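Local coordinates for Poly(A) RNA polymerase protein 2 (Saccharomyces cerevisiae, PDB 3NYB), which probably transfers nucleotides, chiefly adenylates, to RNA ends as the catalytic subunit of TRAMP, an RNA surveillance complex, at residues 10-15 and 310-315; 80-85 and 138-143; 158-163 and 195-200. The protein carries 1 engineered substitution. All coordinates share one frame; numbering follows the deposited sequence.

The three contacts lie well apart and none touches another. Interaction 1 joins the two ends of the chain, so the sequences of the other two fall between its segments. Its centre is 45 Å from that of interaction 2, on the opposite side of the chain's centre, and 26 Å from that of interaction 3. Interaction 2 is in the mixed sheet of the palm. It includes Asp80, whose place in the sequence fits an acidic position of the nucleotidyltransferase signature, so it probably lies nearest the active site. Interaction 3 is a buried helix contact whose nearest atoms are about 12 Å from interaction 2. It is the contact of the three that Protein AIR2 reaches.

Interaction 1 of 3, residues 10-15 and 310-315; sequences DHSKQK and DRLGKS
Asp10 faces Gly313 with its carboxylate, and Ser12 packs against the chain of Arg311. With CG opposite the backbone N (chi1 167°), the carboxylate reaches Gly313; its turn about CB-CG (chi2 -96°) presents one oxygen to Gly313 and the other to Ser12. Gly313 N donates to Asp10 OD2 at 2.9 Å and comes from above the carboxylate plane, 42° out of it. Asp10 OD1 takes the hydroxyl of Ser12 OG at 2.9 Å with its syn lone pair.

Leu312 crosses Asp10 at about a right angle, and its CD1 lies 3.9 Å from Asp10 OD1. Ser12 CB meets Arg311 CB at 3.6 Å. Beyond this point the Arg311 chain bends. The carbonyl of Ser12 lies over its guanidinium face without a bond of good geometry. Gln14 O sits at the edge of the same group and takes a weak hydrogen bond from Arg311 NH2 at 3.4 Å. Arg311 also makes a cation-pi contact with Phe308.

The contact joins the loop before helix 17-31 to the type II turn of 311-314. One carboxylate both orders its own loop and holds that turn, while across the contact Arg311 has one weak hydrogen bond and packing.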
ATOM      1  N   ASP A  10       6.418  -4.309  24.611  1.00 45.65           N
ATOM      2  CA  ASP A  10       5.225  -3.665  25.133  1.00 55.59           C
ATOM      3  C   ASP A  10       5.446  -2.167  25.299  1.00 45.47           C
ATOM      4  O   ASP A  10       6.426  -1.752  25.915  1.00 32.32           O
ATOM      5  CB  ASP A  10       4.847  -4.288  26.474  1.00 56.74           C
ATOM      6  CG  ASP A  10       3.823  -3.479  27.214  1.00 58.44           C
ATOM      7  OD1 ASP A  10       4.215  -2.665  28.079  1.00 66.46           O
ATOM      8  OD2 ASP A  10       2.626  -3.648  26.920  1.00 61.82           O
ATOM      9  N   HIS A  11       4.544  -1.360  24.740  1.00 44.47           N
ATOM     10  CA  HIS A  11       4.605   0.093  24.909  1.00 48.59           C
ATOM     11  C   HIS A  11       3.376   0.634  25.619  1.00 49.57           C
ATOM     12  O   HIS A  11       2.964   1.766  25.368  1.00 38.13           O
ATOM     13  CB  HIS A  11       4.703   0.786  23.558  1.00 48.71           C
ATOM     14  CG  HIS A  11       5.698   0.164  22.635  1.00 59.50           C
ATOM     15  ND1 HIS A  11       7.061   0.288  22.820  1.00 55.95           N
ATOM     16  CD2 HIS A  11       5.534  -0.573  21.514  1.00 56.29           C
ATOM     17  CE1 HIS A  11       7.689  -0.348  21.852  1.00 48.62           C
ATOM     18  NE2 HIS A  11       6.788  -0.879  21.044  1.00 55.54           N
ATOM     19  N   SER A  12       2.790  -0.178  26.494  1.00 60.01           N
ATOM     20  CA  SER A  12       1.506   0.159  27.098  1.00 47.84           C
ATOM     21  C   SER A  12       1.621   1.377  27.992  1.00 43.36           C
ATOM     22  O   SER A  12       0.629   2.044  28.249  1.00 60.75           O
ATOM     23  CB  SER A  12       0.918  -1.029  27.872  1.00 39.72           C
ATOM     24  OG  SER A  12       1.758  -1.423  28.941  1.00 48.40           O
ATOM     25  N   LYS A  13       2.833   1.674  28.451  1.00 50.29           N
ATOM     26  CA  LYS A  13       3.052   2.785  29.384  1.00 64.66           C
ATOM     27  C   LYS A  13       3.288   4.132  28.686  1.00 62.57           C
ATOM     28  O   LYS A  13       3.589   5.133  29.336  1.00 67.06           O
ATOM     29  CB  LYS A  13       4.216   2.477  30.335  1.00 68.36           C
ATOM     30  CG  LYS A  13       4.049   1.206  31.162  1.00 79.39           C
ATOM     31  CD  LYS A  13       3.004   1.366  32.261  1.00 81.17           C
ATOM     32  CE  LYS A  13       2.836   0.075  33.068  1.00 85.98           C
ATOM     33  NZ  LYS A  13       2.166  -1.029  32.302  1.00 86.83           N
ATOM     34  N   GLN A  14       3.141   4.156  27.366  1.00 53.98           N
ATOM     35  CA  GLN A  14       3.424   5.352  26.585  1.00 57.32           C
ATOM     36  C   GLN A  14       2.364   6.420  26.836  1.00 63.02           C
ATOM     37  O   GLN A  14       1.179   6.108  26.940  1.00 58.60           O
ATOM     38  CB  GLN A  14       3.465   5.000  25.097  1.00 64.37           C
ATOM     39  CG  GLN A  14       4.345   5.908  24.271  1.00 73.75           C
ATOM     40  CD  GLN A  14       5.815   5.605  24.459  1.00 71.78           C
ATOM     41  OE1 GLN A  14       6.669   6.450  24.207  1.00 62.31           O
ATOM     42  NE2 GLN A  14       6.117   4.393  24.905  1.00 79.33           N
ATOM     43  N   LYS A  15       2.795   7.677  26.923  1.00 61.87           N
ATOM     44  CA  LYS A  15       1.890   8.787  27.211  1.00 70.00           C
ATOM     45  C   LYS A  15       1.009   9.108  26.015  1.00 77.48           C
ATOM     46  O   LYS A  15      -0.208   9.257  26.143  1.00 80.14           O
ATOM     47  CB  LYS A  15       2.685  10.030  27.610  1.00 88.47           C
ATOM     48  CG  LYS A  15       3.727   9.780  28.688  1.00108.14           C
ATOM     49  CD  LYS A  15       4.531  11.041  28.987  1.00115.71           C
ATOM     50  CE  LYS A  15       5.657  10.765  29.973  1.00110.87           C
ATOM     51  NZ  LYS A  15       6.509  11.971  30.172  1.00105.49           N
ATOM     52  N   ASP A 310      -4.731  -2.494  32.260  1.00 95.27           N
ATOM     53  CA  ASP A 310      -5.541  -3.057  31.184  1.00 91.80           C
ATOM     54  C   ASP A 310      -4.850  -2.888  29.842  1.00 83.00           C
ATOM     55  O   ASP A 310      -5.256  -3.480  28.845  1.00 83.53           O
ATOM     56  CB  ASP A 310      -6.911  -2.381  31.134  1.00 97.55           C
ATOM     57  CG  ASP A 310      -7.773  -2.720  32.331  1.00100.09           C
ATOM     58  OD1 ASP A 310      -8.250  -3.873  32.411  1.00102.46           O
ATOM     59  OD2 ASP A 310      -7.985  -1.828  33.183  1.00 92.67           O
ATOM     60  N   ARG A 311      -3.811  -2.062  29.820  1.00 70.19           N
ATOM     61  CA  ARG A 311      -3.088  -1.795  28.590  1.00 63.65           C
ATOM     62  C   ARG A 311      -1.963  -2.809  28.403  1.00 59.03           C
ATOM     63  O   ARG A 311      -1.628  -3.177  27.276  1.00 49.90           O
ATOM     64  CB  ARG A 311      -2.525  -0.375  28.604  1.00 54.50           C
ATOM     65  CG  ARG A 311      -3.514   0.680  29.045  1.00 46.61           C
ATOM     66  CD  ARG A 311      -2.806   1.982  29.337  1.00 54.23           C
ATOM     67  NE  ARG A 311      -2.722   2.842  28.164  1.00 61.18           N
ATOM     68  CZ  ARG A 311      -1.909   3.887  28.058  1.00 67.07           C
ATOM     69  NH1 ARG A 311      -1.090   4.194  29.051  1.00 75.91           N
ATOM     70  NH2 ARG A 311      -1.906   4.618  26.956  1.00 70.89           N
ATOM     71  N   LEU A 312      -1.393  -3.254  29.520  1.00 53.99           N
ATOM     72  CA  LEU A 312      -0.302  -4.220  29.509  1.00 52.85           C
ATOM     73  C   LEU A 312      -0.503  -5.297  28.448  1.00 51.15           C
ATOM     74  O   LEU A 312      -1.548  -5.950  28.388  1.00 54.45           O
ATOM     75  CB  LEU A 312      -0.140  -4.869  30.886  1.00 53.29           C
ATOM     76  CG  LEU A 312       1.177  -5.629  31.062  1.00 57.45           C
ATOM     77  CD1 LEU A 312       2.349  -4.690  30.796  1.00 48.51           C
ATOM     78  CD2 LEU A 312       1.296  -6.279  32.442  1.00 60.23           C
ATOM     79  N   GLY A 313       0.509  -5.461  27.603  1.00 47.30           N
ATOM     80  CA  GLY A 313       0.510  -6.479  26.567  1.00 47.52           C
ATOM     81  C   GLY A 313      -0.563  -6.346  25.502  1.00 49.08           C
ATOM     82  O   GLY A 313      -0.939  -7.340  24.882  1.00 52.87           O
ATOM     83  N   LYS A 314      -1.060  -5.133  25.279  1.00 39.31           N
ATOM     84  CA  LYS A 314      -2.117  -4.940  24.296  1.00 42.62           C
ATOM     85  C   LYS A 314      -1.564  -4.512  22.952  1.00 36.85           C
ATOM     86  O   LYS A 314      -0.423  -4.084  22.853  1.00 38.49           O
ATOM     87  CB  LYS A 314      -3.182  -3.954  24.784  1.00 45.71           C
ATOM     88  CG  LYS A 314      -4.088  -4.531  25.848  1.00 53.45           C
ATOM     89  CD  LYS A 314      -4.369  -6.001  25.583  1.00 68.17           C
ATOM     90  CE  LYS A 314      -5.085  -6.639  26.765  1.00 78.54           C
ATOM     91  NZ  LYS A 314      -6.341  -5.906  27.068  1.00 79.61           N
ATOM     92  N   SER A 315      -2.388  -4.651  21.919  1.00 40.77           N
ATOM     93  CA  SER A 315      -1.976  -4.361  20.562  1.00 27.64           C
ATOM     94  C   SER A 315      -2.989  -3.477  19.873  1.00 33.78           C
ATOM     95  O   SER A 315      -4.178  -3.789  19.845  1.00 53.16           O
ATOM     96  CB  SER A 315      -1.830  -5.651  19.769  1.00 26.30           C
ATOM     97  OG  SER A 315      -1.614  -5.350  18.409  1.00 32.49           O
TER

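Interaction 2 of 3, residues 80-85 and 138-143; sequences DCVVTS and FERTNG
Val83 and Phe138 make the apolar part of the contact. Their side chains lie side by side and point the same way. Val83 CB is 3.6 Å from Phe138 CD1, and Val83 CG1 is 3.8 Å from Phe138 CE1. The ring is brought there by a first torsion that places CG opposite the carbonyl carbon (chi1 -59°). Ser92, Asn95 and Leu96 of helix 92-105 also touch the Phe138 side chain. The phenyl group thus bridges the end of a strand and a helix.

Val82 packs against backbone. Its CG1 approaches the peptide that follows Phe138, with Glu139 N at 3.3 Å, and lies 3.4 Å from Arg140 N. The CB of Val82 points toward the second segment, and its CG1 lies against the backbone of 138-140.

The other methyl meets a charged group. Val82 CG2 sits over the centre of the Arg140 guanidinium, 3.9 Å above its plane. It also touches the aliphatic part of the same residue, Arg140 CG, at 3.8 Å. The arginine chain is extended from CG to NE, and the two side chains cross at about a right angle.

No hydrogen bond links the two segments. Strands 79-83 and 132-137 run parallel in the mixed sheet of the palm, and Val83 is bonded through its backbone to Ser137. From Phe138 the chain leaves the sheet on its way to helix 145-155. Where strand pairing ends, the contact is carried by valine side-chain carbons against a ring, backbone amides and one guanidinium face, so shape and van der Waals packing hold it.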
ATOM      1  N   ASP A  80       8.460 -12.677  -7.654  1.00 24.04           N
ATOM      2  CA  ASP A  80       8.349 -12.599  -9.105  1.00 32.52           C
ATOM      3  C   ASP A  80       9.698 -12.686  -9.804  1.00 37.20           C
ATOM      4  O   ASP A  80      10.635 -11.964  -9.457  1.00 42.82           O
ATOM      5  CB  ASP A  80       7.647 -11.296  -9.501  1.00 40.74           C
ATOM      6  CG  ASP A  80       6.419 -11.014  -8.651  1.00 52.67           C
ATOM      7  OD1 ASP A  80       5.438 -11.784  -8.750  1.00 50.97           O
ATOM      8  OD2 ASP A  80       6.437 -10.027  -7.880  1.00 65.46           O
ATOM      9  N   CYS A  81       9.786 -13.559 -10.801  1.00 32.41           N
ATOM     10  CA  CYS A  81      10.999 -13.692 -11.599  1.00 34.52           C
ATOM     11  C   CYS A  81      10.729 -13.526 -13.085  1.00 33.83           C
ATOM     12  O   CYS A  81       9.686 -13.951 -13.577  1.00 41.60           O
ATOM     13  CB  CYS A  81      11.633 -15.054 -11.351  1.00 45.37           C
ATOM     14  SG  CYS A  81      11.711 -15.457  -9.608  1.00 39.75           S
ATOM     15  N   VAL A  82      11.680 -12.904 -13.785  1.00 47.00           N
ATOM     16  CA  VAL A  82      11.685 -12.820 -15.245  1.00 43.41           C
ATOM     17  C   VAL A  82      12.732 -13.769 -15.804  1.00 43.84           C
ATOM     18  O   VAL A  82      13.846 -13.841 -15.280  1.00 49.64           O
ATOM     19  CB  VAL A  82      12.125 -11.435 -15.738  1.00 47.05           C
ATOM     20  CG1 VAL A  82      11.184 -10.934 -16.817  1.00 52.91           C
ATOM     21  CG2 VAL A  82      12.221 -10.453 -14.592  1.00 47.98           C
ATOM     22  N   VAL A  83      12.397 -14.465 -16.884  1.00 51.11           N
ATOM     23  CA  VAL A  83      13.377 -15.275 -17.608  1.00 51.15           C
ATOM     24  C   VAL A  83      13.795 -14.551 -18.878  1.00 51.13           C
ATOM     25  O   VAL A  83      12.936 -14.013 -19.583  1.00 47.26           O
ATOM     26  CB  VAL A  83      12.806 -16.634 -17.977  1.00 40.04           C
ATOM     27  CG1 VAL A  83      13.804 -17.414 -18.804  1.00 40.61           C
ATOM     28  CG2 VAL A  83      12.467 -17.387 -16.730  1.00 33.56           C
ATOM     29  N   THR A  84      15.096 -14.591 -19.191  1.00 59.34           N
ATOM     30  CA  THR A  84      15.723 -13.630 -20.112  1.00 57.52           C
ATOM     31  C   THR A  84      16.161 -14.036 -21.527  1.00 74.52           C
ATOM     32  O   THR A  84      16.541 -13.160 -22.306  1.00 93.21           O
ATOM     33  CB  THR A  84      16.951 -12.941 -19.456  1.00 59.98           C
ATOM     34  OG1 THR A  84      17.739 -13.915 -18.756  1.00 61.59           O
ATOM     35  CG2 THR A  84      16.518 -11.837 -18.493  1.00 54.06           C
ATOM     36  N   SER A  85      16.152 -15.310 -21.893  1.00 75.59           N
ATOM     37  CA  SER A  85      16.452 -15.597 -23.304  1.00 85.03           C
ATOM     38  C   SER A  85      15.333 -15.024 -24.170  1.00 87.55           C
ATOM     39  O   SER A  85      14.221 -14.833 -23.685  1.00 99.87           O
ATOM     40  CB  SER A  85      16.619 -17.095 -23.561  1.00 86.08           C
ATOM     41  OG  SER A  85      17.980 -17.471 -23.492  1.00 85.11           O
ATOM     42  N   PHE A 138       8.247 -14.107 -18.748  1.00 43.19           N
ATOM     43  CA  PHE A 138       9.345 -13.694 -19.629  1.00 33.38           C
ATOM     44  C   PHE A 138       9.365 -12.190 -19.839  1.00 35.33           C
ATOM     45  O   PHE A 138       9.956 -11.695 -20.789  1.00 44.02           O
ATOM     46  CB  PHE A 138       9.274 -14.402 -20.987  1.00 47.63           C
ATOM     47  CG  PHE A 138       9.321 -15.903 -20.894  1.00 56.61           C
ATOM     48  CD1 PHE A 138      10.531 -16.567 -20.768  1.00 58.49           C
ATOM     49  CD2 PHE A 138       8.156 -16.650 -20.936  1.00 53.99           C
ATOM     50  CE1 PHE A 138      10.574 -17.942 -20.673  1.00 53.57           C
ATOM     51  CE2 PHE A 138       8.196 -18.027 -20.841  1.00 48.03           C
ATOM     52  CZ  PHE A 138       9.402 -18.672 -20.704  1.00 44.95           C
ATOM     53  N   GLU A 139       8.733 -11.467 -18.926  1.00 57.41           N
ATOM     54  CA  GLU A 139       8.593 -10.021 -19.046  1.00 55.38           C
ATOM     55  C   GLU A 139       8.208  -9.443 -17.684  1.00 47.30           C
ATOM     56  O   GLU A 139       7.284  -9.936 -17.043  1.00 39.76           O
ATOM     57  CB  GLU A 139       7.514  -9.709 -20.084  1.00 46.34           C
ATOM     58  CG  GLU A 139       7.354  -8.245 -20.445  1.00 71.89           C
ATOM     59  CD  GLU A 139       6.564  -8.056 -21.735  1.00 88.92           C
ATOM     60  OE1 GLU A 139       7.148  -8.237 -22.827  1.00103.63           O
ATOM     61  OE2 GLU A 139       5.360  -7.730 -21.660  1.00 83.75           O
ATOM     62  N   ARG A 140       8.918  -8.416 -17.226  1.00 49.04           N
ATOM     63  CA  ARG A 140       8.535  -7.771 -15.973  1.00 47.50           C
ATOM     64  C   ARG A 140       7.084  -7.349 -16.071  1.00 52.90           C
ATOM     65  O   ARG A 140       6.620  -6.969 -17.140  1.00 60.70           O
ATOM     66  CB  ARG A 140       9.432  -6.575 -15.663  1.00 45.97           C
ATOM     67  CG  ARG A 140      10.842  -7.001 -15.354  1.00 56.66           C
ATOM     68  CD  ARG A 140      11.717  -5.897 -14.778  1.00 63.04           C
ATOM     69  NE  ARG A 140      13.008  -6.471 -14.413  1.00 56.84           N
ATOM     70  CZ  ARG A 140      13.916  -6.870 -15.300  1.00 61.09           C
ATOM     71  NH1 ARG A 140      13.686  -6.734 -16.608  1.00 73.52           N
ATOM     72  NH2 ARG A 140      15.056  -7.401 -14.890  1.00 49.06           N
ATOM     73  N   THR A 141       6.360  -7.430 -14.963  1.00 48.54           N
ATOM     74  CA  THR A 141       4.931  -7.150 -14.991  1.00 50.34           C
ATOM     75  C   THR A 141       4.594  -5.749 -14.504  1.00 56.16           C
ATOM     76  O   THR A 141       3.464  -5.293 -14.656  1.00 66.35           O
ATOM     77  CB  THR A 141       4.100  -8.194 -14.186  1.00 49.21           C
ATOM     78  OG1 THR A 141       4.521  -8.209 -12.815  1.00 47.34           O
ATOM     79  CG2 THR A 141       4.233  -9.595 -14.797  1.00 47.36           C
ATOM     80  N   ASN A 142       5.565  -5.061 -13.916  1.00 70.61           N
ATOM     81  CA  ASN A 142       5.301  -3.712 -13.432  1.00 82.81           C
ATOM     82  C   ASN A 142       5.933  -2.631 -14.307  1.00 80.24           C
ATOM     83  O   ASN A 142       6.849  -1.926 -13.883  1.00 93.14           O
ATOM     84  CB  ASN A 142       5.726  -3.558 -11.972  1.00 89.25           C
ATOM     85  CG  ASN A 142       4.694  -2.811 -11.153  1.00 97.53           C
ATOM     86  OD1 ASN A 142       4.695  -2.867  -9.922  1.00103.15           O
ATOM     87  ND2 ASN A 142       3.790  -2.118 -11.835  1.00100.11           N
ATOM     88  N   GLY A 143       5.427  -2.510 -15.529  1.00 66.75           N
ATOM     89  CA  GLY A 143       5.916  -1.525 -16.473  1.00 75.46           C
ATOM     90  C   GLY A 143       7.427  -1.410 -16.474  1.00 83.72           C
ATOM     91  O   GLY A 143       8.140  -2.394 -16.259  1.00 93.28           O
TER

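Interaction 3 of 3, residues 158-163 and 195-200; sequences PGLREL and SFLHMH
The start of helix 160-173 meets the end of helix 186-198, and Leu197 is the residue that fills the junction. Its CD2 is turned to the backbone of the first segment. It lies 3.7 Å from Leu160 N and 3.9 Å from Pro158 O. The side chain of Leu160 comes no closer than 4.4 Å, from Leu160 CB to the same Leu197 CD2.

The other branch of Leu197 meets a side chain. Leu197 CD1 touches Leu163 CD1 at 3.7 Å, and the two leucines cross obliquely. The CG of Leu163 is held opposite the carbonyl carbon (chi1 -70°), and its CD1 also lies at the edge of the Phe196 ring, 4.4 Å from Phe196 CE2.

This is a helix-to-helix packing in a largely helical part of the chain, consistent with the central domain of the polymerase. Gly159 is the N-cap residue of helix 160-173, and its O accepts the first turn's bond from Leu163 N at 3.1 Å. With phi 108° the backbone takes a shape suited to glycine, and Leu197 CD2 lies against the bare Gly159, 4.0 Å from its C. That one methyl touches three successive residues: Pro158 at its O, Gly159 at its C and Leu160 at its N. The side-chain contacts are apolar, and most of the touching residues are buried. Hydrogen bonding plays no part across this junction.

Leu160 and Leu163 also touch Val193, one turn earlier on helix 186-198. On Phe196, Leu217 and Tyr225 of helix 214-228 pack as well. Phe78 of the AIR2 chain packs on Phe196 too.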
ATOM      1  N   PRO A 158      10.872   9.189   3.408  1.00 51.77           N
ATOM      2  CA  PRO A 158      10.906   8.414   4.653  1.00 49.30           C
ATOM      3  C   PRO A 158       9.503   7.999   5.103  1.00 50.36           C
ATOM      4  O   PRO A 158       8.604   8.834   5.201  1.00 57.46           O
ATOM      5  CB  PRO A 158      11.535   9.390   5.653  1.00 46.89           C
ATOM      6  CG  PRO A 158      12.299  10.369   4.801  1.00 44.85           C
ATOM      7  CD  PRO A 158      11.466  10.526   3.565  1.00 39.24           C
ATOM      8  N   GLY A 159       9.318   6.710   5.360  1.00 53.33           N
ATOM      9  CA  GLY A 159       8.048   6.218   5.853  1.00 39.86           C
ATOM     10  C   GLY A 159       7.283   5.440   4.809  1.00 38.22           C
ATOM     11  O   GLY A 159       6.352   4.691   5.128  1.00 41.35           O
ATOM     12  N   LEU A 160       7.677   5.609   3.553  1.00 34.00           N
ATOM     13  CA  LEU A 160       6.964   4.971   2.453  1.00 42.77           C
ATOM     14  C   LEU A 160       6.849   3.442   2.615  1.00 47.37           C
ATOM     15  O   LEU A 160       5.747   2.894   2.592  1.00 38.77           O
ATOM     16  CB  LEU A 160       7.616   5.328   1.122  1.00 37.50           C
ATOM     17  CG  LEU A 160       6.812   4.868  -0.089  1.00 42.12           C
ATOM     18  CD1 LEU A 160       5.341   5.285   0.035  1.00 34.18           C
ATOM     19  CD2 LEU A 160       7.429   5.381  -1.375  1.00 44.05           C
ATOM     20  N   ARG A 161       7.981   2.764   2.789  1.00 36.82           N
ATOM     21  CA  ARG A 161       7.976   1.322   2.977  1.00 29.90           C
ATOM     22  C   ARG A 161       7.065   0.865   4.131  1.00 40.02           C
ATOM     23  O   ARG A 161       6.251  -0.044   3.964  1.00 39.59           O
ATOM     24  CB  ARG A 161       9.406   0.801   3.181  1.00 29.96           C
ATOM     25  CG  ARG A 161       9.476  -0.686   3.523  1.00 26.49           C
ATOM     26  CD  ARG A 161      10.874  -1.281   3.410  1.00 27.69           C
ATOM     27  NE  ARG A 161      10.892  -2.670   3.872  1.00 35.38           N
ATOM     28  CZ  ARG A 161      11.165  -3.057   5.117  1.00 31.99           C
ATOM     29  NH1 ARG A 161      11.465  -2.176   6.055  1.00 22.14           N
ATOM     30  NH2 ARG A 161      11.144  -4.341   5.426  1.00 37.21           N
ATOM     31  N   GLU A 162       7.199   1.495   5.295  1.00 40.30           N
ATOM     32  CA  GLU A 162       6.456   1.076   6.485  1.00 32.35           C
ATOM     33  C   GLU A 162       4.958   1.184   6.287  1.00 33.88           C
ATOM     34  O   GLU A 162       4.219   0.258   6.603  1.00 35.01           O
ATOM     35  CB  GLU A 162       6.840   1.924   7.697  1.00 35.53           C
ATOM     36  CG  GLU A 162       8.230   1.672   8.245  1.00 34.99           C
ATOM     37  CD  GLU A 162       9.328   2.171   7.328  1.00 45.70           C
ATOM     38  OE1 GLU A 162      10.491   1.781   7.565  1.00 50.61           O
ATOM     39  OE2 GLU A 162       9.036   2.935   6.371  1.00 48.92           O
ATOM     40  N   LEU A 163       4.502   2.324   5.778  1.00 35.60           N
ATOM     41  CA  LEU A 163       3.076   2.502   5.579  1.00 37.56           C
ATOM     42  C   LEU A 163       2.559   1.568   4.492  1.00 36.76           C
ATOM     43  O   LEU A 163       1.466   1.022   4.607  1.00 31.49           O
ATOM     44  CB  LEU A 163       2.726   3.962   5.289  1.00 37.03           C
ATOM     45  CG  LEU A 163       2.915   4.861   6.510  1.00 41.32           C
ATOM     46  CD1 LEU A 163       2.222   6.194   6.317  1.00 43.60           C
ATOM     47  CD2 LEU A 163       2.380   4.165   7.743  1.00 41.25           C
ATOM     48  N   SER A 195       1.713   9.758  -2.533  1.00 37.15           N
ATOM     49  CA  SER A 195       1.017  11.013  -2.702  1.00 46.90           C
ATOM     50  C   SER A 195       0.690  11.608  -1.338  1.00 57.57           C
ATOM     51  O   SER A 195       1.150  12.705  -0.996  1.00 57.77           O
ATOM     52  CB  SER A 195      -0.262  10.799  -3.501  1.00 55.69           C
ATOM     53  OG  SER A 195      -1.186  11.842  -3.257  1.00 69.62           O
ATOM     54  N   PHE A 196      -0.099  10.872  -0.559  1.00 47.43           N
ATOM     55  CA  PHE A 196      -0.490  11.300   0.778  1.00 43.88           C
ATOM     56  C   PHE A 196       0.679  11.869   1.587  1.00 50.16           C
ATOM     57  O   PHE A 196       0.618  12.997   2.077  1.00 68.90           O
ATOM     58  CB  PHE A 196      -1.160  10.142   1.512  1.00 40.20           C
ATOM     59  CG  PHE A 196      -1.132  10.262   3.009  1.00 39.91           C
ATOM     60  CD1 PHE A 196      -2.045  11.067   3.673  1.00 37.21           C
ATOM     61  CD2 PHE A 196      -0.211   9.536   3.758  1.00 29.11           C
ATOM     62  CE1 PHE A 196      -2.029  11.159   5.059  1.00 34.90           C
ATOM     63  CE2 PHE A 196      -0.195   9.623   5.139  1.00 24.95           C
ATOM     64  CZ  PHE A 196      -1.105  10.441   5.793  1.00 26.46           C
ATOM     65  N   LEU A 197       1.746  11.096   1.716  1.00 38.53           N
ATOM     66  CA  LEU A 197       2.933  11.551   2.434  1.00 39.36           C
ATOM     67  C   LEU A 197       3.436  12.891   1.911  1.00 50.75           C
ATOM     68  O   LEU A 197       3.634  13.829   2.677  1.00 68.42           O
ATOM     69  CB  LEU A 197       4.050  10.498   2.341  1.00 40.01           C
ATOM     70  CG  LEU A 197       4.381   9.601   3.545  1.00 39.53           C
ATOM     71  CD1 LEU A 197       3.148   9.105   4.278  1.00 42.80           C
ATOM     72  CD2 LEU A 197       5.272   8.427   3.137  1.00 37.31           C
ATOM     73  N   HIS A 198       3.629  12.982   0.599  1.00 52.77           N
ATOM     74  CA  HIS A 198       4.309  14.132   0.017  1.00 51.23           C
ATOM     75  C   HIS A 198       3.508  15.420   0.019  1.00 63.04           C
ATOM     76  O   HIS A 198       4.082  16.503  -0.099  1.00 75.64           O
ATOM     77  CB  HIS A 198       4.827  13.819  -1.384  1.00 48.89           C
ATOM     78  CG  HIS A 198       6.302  13.617  -1.444  1.00 73.33           C
ATOM     79  ND1 HIS A 198       7.025  13.086  -0.387  1.00 80.47           N
ATOM     80  CD2 HIS A 198       7.209  13.872  -2.414  1.00 86.17           C
ATOM     81  CE1 HIS A 198       8.298  13.025  -0.711  1.00 82.85           C
ATOM     82  NE2 HIS A 198       8.440  13.495  -1.944  1.00 89.10           N
ATOM     83  N   MET A 199       2.192  15.323   0.160  1.00 53.51           N
ATOM     84  CA  MET A 199       1.396  16.542   0.224  1.00 58.53           C
ATOM     85  C   MET A 199       0.585  16.689   1.509  1.00 65.00           C
ATOM     86  O   MET A 199      -0.539  17.180   1.500  1.00 80.49           O
ATOM     87  CB  MET A 199       0.512  16.684  -1.011  1.00 59.17           C
ATOM     88  CG  MET A 199      -0.348  15.504  -1.316  1.00 40.26           C
ATOM     89  SD  MET A 199      -1.314  15.840  -2.792  1.00 63.31           S
ATOM     90  CE  MET A 199      -2.340  17.178  -2.197  1.00187.11           C
ATOM     91  N   HIS A 200       1.172  16.274   2.618  1.00 64.91           N
ATOM     92  CA  HIS A 200       0.532  16.404   3.913  1.00 62.17           C
ATOM     93  C   HIS A 200       1.043  17.687   4.552  1.00 68.92           C
ATOM     94  O   HIS A 200       2.254  17.901   4.624  1.00 64.43           O
ATOM     95  CB  HIS A 200       0.878  15.188   4.769  1.00 47.91           C
ATOM     96  CG  HIS A 200       0.345  15.246   6.164  1.00 50.96           C
ATOM     97  ND1 HIS A 200       0.825  16.124   7.113  1.00 53.58           N
ATOM     98  CD2 HIS A 200      -0.604  14.506   6.786  1.00 55.49           C
ATOM     99  CE1 HIS A 200       0.183  15.936   8.251  1.00 58.00           C
ATOM    100  NE2 HIS A 200      -0.689  14.956   8.079  1.00 61.98           N
TER